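Local coordinates for protein peroxisomal acyl-coenzyme A oxidase 1 (Arabidopsis thaliana, PDB 1W07) that oxidises long- and medium-chain acyl-CoAs to trans-2-enoyl-CoAs with FAD, passing the electrons to oxygen to give hydrogen peroxide in peroxisomal fatty acid breakdown, at residues 299-302 / 303-307; 329-332 / 333-337. The protein carries 1 engineered substitution. All blocks are in the same frame, centred on the assembly; numbering follows the deposited sequence.

Contact 1 (299-302 / 303-307); sequences AVCI and ATRYS
C301 and R305, one helical turn apart, meet through sulfur and guanidinium: SG of C301 sits over the centre of one face of the R305 group, 3.6 Å from R305 CZ. C301 holds SG trans to its own N (chi1 178°). R305 turns CG away from its own carbonyl carbon (chi1 -68°), which brings CG to 3.4 Å from C301 O; the extended chain then carries the guanidinium back to C301 SG. C301 O also accepts R305 N at 3.0 Å. The guanidinium nitrogens have partners beyond the helix: NH1 forms a salt bridge with D605 and NH2 bonds to G619 O. A methionine in place of R305 would probably leave the D605 carboxylate without its cationic mate and the C301 sulfur without its flat cover. A303 N bonds to A299 O at 3.0 Å, and its methyl meets L334 and C395. Next along, I302 O accepts Y306 N at 3.0 Å. V300 O is gripped twice by T304, from opposite faces of its plane: T304 OG1 donates at 2.7 Å and T304 N at 2.8 Å. Within helix 278-309, C301 and T304 thus face helix 600-605, V300 and A303 meet helix 328-363, and A299 packs against helix 370-398.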
# COMPACT_ATOMS: atom_id res chain seq x y z
N ALA B 299 9.71 9.52 2.80
CA ALA B 299 9.60 8.14 3.22
C ALA B 299 10.96 7.46 3.29
O ALA B 299 11.27 6.79 4.27
CB ALA B 299 8.66 7.36 2.26
N VAL B 300 11.78 7.64 2.26
CA VAL B 300 13.13 7.05 2.21
C VAL B 300 14.03 7.59 3.35
O VAL B 300 14.83 6.85 3.92
CB VAL B 300 13.81 7.35 0.84
CG1 VAL B 300 15.31 7.02 0.88
CG2 VAL B 300 13.09 6.54 -0.26
N CYS B 301 13.89 8.87 3.68
CA CYS B 301 14.68 9.47 4.75
C CYS B 301 14.34 8.74 6.06
O CYS B 301 15.22 8.37 6.82
CB CYS B 301 14.33 10.95 4.88
SG CYS B 301 15.17 11.87 6.21
N ILE B 302 13.05 8.51 6.29
CA ILE B 302 12.60 7.83 7.50
C ILE B 302 13.10 6.40 7.57
O ILE B 302 13.69 5.98 8.57
CB ILE B 302 11.05 7.86 7.61
CG1 ILE B 302 10.58 9.33 7.71
CG2 ILE B 302 10.60 7.08 8.83
CD1 ILE B 302 9.05 9.53 7.59
N ALA B 303 12.88 5.64 6.51
CA ALA B 303 13.29 4.25 6.49
C ALA B 303 14.81 4.12 6.54
O ALA B 303 15.32 3.21 7.20
CB ALA B 303 12.72 3.53 5.25
N THR B 304 15.53 5.02 5.87
CA THR B 304 17.00 4.95 5.89
C THR B 304 17.55 5.20 7.29
O THR B 304 18.38 4.43 7.78
CB THR B 304 17.64 5.97 4.87
OG1 THR B 304 17.22 5.64 3.54
CG2 THR B 304 19.16 5.88 4.91
N ARG B 305 17.09 6.25 7.96
CA ARG B 305 17.58 6.51 9.31
C ARG B 305 17.19 5.39 10.26
O ARG B 305 18.03 4.88 11.01
CB ARG B 305 17.05 7.86 9.81
CG ARG B 305 17.62 9.07 9.06
CD ARG B 305 17.02 10.37 9.56
NE ARG B 305 17.68 11.53 8.97
CZ ARG B 305 17.18 12.76 9.00
NH1 ARG B 305 17.86 13.75 8.43
NH2 ARG B 305 16.02 13.00 9.58
N TYR B 306 15.92 4.98 10.24
CA TYR B 306 15.54 3.90 11.13
C TYR B 306 16.31 2.61 10.83
O TYR B 306 16.58 1.83 11.75
CB TYR B 306 14.04 3.62 11.03
CG TYR B 306 13.59 2.56 12.00
CD1 TYR B 306 13.59 2.81 13.38
CD2 TYR B 306 13.18 1.31 11.56
CE1 TYR B 306 13.18 1.83 14.28
CE2 TYR B 306 12.78 0.32 12.45
CZ TYR B 306 12.78 0.59 13.81
OH TYR B 306 12.37 -0.39 14.69
N SER B 307 16.64 2.36 9.57
CA SER B 307 17.38 1.15 9.19
C SER B 307 18.79 1.16 9.76
O SER B 307 19.39 0.11 9.99
CB SER B 307 17.46 1.01 7.67
OG SER B 307 16.18 0.76 7.09

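Contact 2 (329-332 / 333-337); sequences TQQN and RLFPL. With FAD (flavin-adenine dinucleotide), chain C.
R333 and Q330, neighbours on one turn of helix 328-363, converge on the adenosine ribose of FAD. O3B of the ribose donates to Q330 OE1 at 2.7 Å, the shortest polar contact to the cofactor here. R333 NH1 adds two weak bonds, to FAD O2B at 3.3 Å and to FAD O3B at 3.2 Å; O2B lies at the guanidinium edge, in its plane, whereas O3B approaches obliquely. A water bridges the three side chains: it accepts from T329 OG1 at 2.9 Å, donates to Q330 OE1 and takes a weak bond from R333 NH1. T329 OG1 itself lies 3.3 Å from C2A of the adenine.

The second shell sets these groups. The Q330 chain bends at chi2 (76°), swinging its amide to the ribose, and its NE2 is held by L398 O. R333 bends at chi3 (67°) after its CD has passed 3.1 Å from T329 O, and E394 pairs with its NE. Behind them the backbone departs from regular helix: R333 N bonds only weakly to T329 O and also donates to Q330 O, which accepts L334 N as well. P336, lacking an amide hydrogen, comes where the helix kinks. On another flank Q331 CB lies over one face of the F335 ring, a CH-pi contact 4.0 Å from the centroid. Bonds from K328 NZ to Q331 OE1 and from Q331 NE2 to I325 O help hold the amide plane 21° from that of the ring.

S144, T422 and D426 of the second subunit also bond the same FAD, and V428 of that subunit packs on R333. Such a cofactor site, built across the dimer interface and with a helix of the first C-terminal helical domain (C-alpha1) contacting the adenosine half, is characteristic of the acyl-CoA oxidase and dehydrogenase fold.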
# COMPACT_ATOMS: atom_id res chain seq x y z
N THR B 329 19.03 -7.53 1.48
CA THR B 329 17.60 -7.49 1.21
C THR B 329 17.06 -6.10 1.59
O THR B 329 16.21 -5.53 0.90
CB THR B 329 16.84 -8.50 2.05
OG1 THR B 329 17.29 -8.39 3.40
CG2 THR B 329 17.06 -9.94 1.54
N GLN B 330 17.53 -5.55 2.70
CA GLN B 330 17.09 -4.22 3.13
C GLN B 330 17.57 -3.20 2.09
O GLN B 330 16.83 -2.31 1.70
CB GLN B 330 17.67 -3.90 4.52
CG GLN B 330 17.02 -2.71 5.27
CD GLN B 330 15.68 -3.06 5.87
OE1 GLN B 330 15.17 -4.17 5.67
NE2 GLN B 330 15.08 -2.12 6.61
N GLN B 331 18.81 -3.36 1.63
CA GLN B 331 19.41 -2.45 0.64
C GLN B 331 18.71 -2.53 -0.72
O GLN B 331 18.49 -1.50 -1.39
CB GLN B 331 20.91 -2.76 0.49
CG GLN B 331 21.65 -2.76 1.83
CD GLN B 331 23.15 -2.97 1.69
OE1 GLN B 331 23.64 -3.42 0.64
NE2 GLN B 331 23.89 -2.66 2.74
N ASN B 332 18.37 -3.75 -1.13
CA ASN B 332 17.70 -4.00 -2.40
C ASN B 332 16.28 -3.45 -2.40
O ASN B 332 15.70 -3.19 -3.46
CB ASN B 332 17.67 -5.50 -2.68
CG ASN B 332 17.13 -5.83 -4.06
OD1 ASN B 332 17.63 -5.33 -5.06
ND2 ASN B 332 16.11 -6.68 -4.12
N ARG B 333 15.71 -3.26 -1.22
CA ARG B 333 14.35 -2.72 -1.12
C ARG B 333 14.36 -1.20 -0.93
O ARG B 333 13.49 -0.48 -1.47
CB ARG B 333 13.61 -3.38 0.06
CG ARG B 333 13.35 -4.88 -0.14
CD ARG B 333 13.16 -5.60 1.20
NE ARG B 333 11.94 -5.19 1.89
CZ ARG B 333 11.67 -5.46 3.16
NH1 ARG B 333 12.54 -6.16 3.89
NH2 ARG B 333 10.53 -5.05 3.71
N LEU B 334 15.35 -0.70 -0.20
CA LEU B 334 15.46 0.72 0.11
C LEU B 334 16.27 1.57 -0.85
O LEU B 334 15.83 2.63 -1.26
CB LEU B 334 16.05 0.86 1.52
CG LEU B 334 16.44 2.27 2.01
CD1 LEU B 334 15.20 3.13 2.19
CD2 LEU B 334 17.20 2.14 3.32
N PHE B 335 17.47 1.10 -1.21
CA PHE B 335 18.34 1.86 -2.10
C PHE B 335 17.73 2.18 -3.47
O PHE B 335 17.99 3.25 -4.02
CB PHE B 335 19.69 1.16 -2.24
CG PHE B 335 20.52 1.19 -0.97
CD1 PHE B 335 21.76 0.55 -0.94
CD2 PHE B 335 20.08 1.85 0.18
CE1 PHE B 335 22.54 0.56 0.22
CE2 PHE B 335 20.86 1.87 1.35
CZ PHE B 335 22.09 1.22 1.36
N PRO B 336 16.93 1.27 -4.04
CA PRO B 336 16.33 1.59 -5.34
C PRO B 336 15.36 2.77 -5.15
O PRO B 336 15.20 3.61 -6.04
CB PRO B 336 15.63 0.29 -5.73
CG PRO B 336 16.55 -0.77 -5.12
CD PRO B 336 16.81 -0.17 -3.75
N LEU B 337 14.72 2.85 -3.98
CA LEU B 337 13.79 3.96 -3.71
C LEU B 337 14.55 5.28 -3.47
O LEU B 337 14.08 6.37 -3.84
CB LEU B 337 12.93 3.64 -2.49
CG LEU B 337 12.04 2.38 -2.63
CD1 LEU B 337 11.21 2.26 -1.38
CD2 LEU B 337 11.16 2.49 -3.87
PA FAD C . 12.57 -6.43 12.46
O1A FAD C . 12.80 -7.89 12.60
O2A FAD C . 13.30 -5.51 13.36
O5B FAD C . 12.82 -6.02 10.93
C5B FAD C . 12.88 -4.65 10.52
C4B FAD C . 13.48 -4.56 9.11
O4B FAD C . 14.73 -5.27 9.14
C3B FAD C . 12.60 -5.30 8.10
O3B FAD C . 12.81 -4.76 6.79
C2B FAD C . 13.13 -6.72 8.19
O2B FAD C . 12.89 -7.41 6.96
C1B FAD C . 14.63 -6.42 8.29
N9A FAD C . 15.37 -7.56 8.88
C8A FAD C . 15.38 -7.90 10.17
N7A FAD C . 16.17 -8.96 10.34
C5A FAD C . 16.67 -9.28 9.16
C6A FAD C . 17.55 -10.28 8.74
N6A FAD C . 18.08 -11.13 9.62
N1A FAD C . 17.89 -10.34 7.38
C2A FAD C . 17.35 -9.41 6.49
N3A FAD C . 16.52 -8.48 6.93
C4A FAD C . 16.17 -8.40 8.22
N1 FAD C . 4.16 -9.39 19.69
C2 FAD C . 3.80 -10.11 20.84
O2 FAD C . 4.66 -10.57 21.58
N3 FAD C . 2.44 -10.25 21.15
C4 FAD C . 1.46 -9.67 20.33
O4 FAD C . 0.27 -9.80 20.62
C4X FAD C . 1.83 -8.96 19.20
N5 FAD C . 0.87 -8.32 18.41
C5X FAD C . 1.23 -7.57 17.28
C6 FAD C . 0.28 -6.83 16.59
C7 FAD C . 0.67 -5.97 15.57
C7M FAD C . -0.39 -5.13 14.86
C8 FAD C . 2.02 -5.85 15.24
C8M FAD C . 2.49 -4.87 14.15
C9 FAD C . 2.97 -6.60 15.92
C9A FAD C . 2.58 -7.47 16.95
N10 FAD C . 3.55 -8.15 17.70
C10 FAD C . 3.18 -8.82 18.88
C1' FAD C . 4.98 -8.09 17.33
C2' FAD C . 5.20 -9.01 16.12
O2' FAD C . 4.68 -10.31 16.40
C3' FAD C . 6.66 -9.14 15.68
O3' FAD C . 7.46 -9.61 16.77
C4' FAD C . 7.24 -7.82 15.15
O4' FAD C . 6.30 -7.13 14.34
C5' FAD C . 8.50 -8.10 14.34
O5' FAD C . 8.90 -6.92 13.65
P FAD C . 10.26 -6.15 14.04
O1P FAD C . 9.89 -4.77 14.42
O2P FAD C . 11.03 -6.98 14.99
O3P FAD C . 11.00 -6.12 12.61
O HOH W 1 15.22 -6.80 4.58

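In the fold
Neither contact closes a long loop: each joins successive turns of one helix. Running from the N terminus, contact 1 falls near the end of helix 278-309, and contact 2 follows near the start of helix 328-363, so the two are in series, neither nested nor crossed. Their centres lie 11 Å apart because the chain doubles back after residue 309. Between them L334 packs on T304, L337 on V300, and S307 OG lies 3.1 Å from Q330 NE2, a probable hydrogen bond linking contact 1 to an FAD-binding residue. Helix 370-398 touches both contacts, tying three helices of the C-alpha1 domain together beside the cofactor.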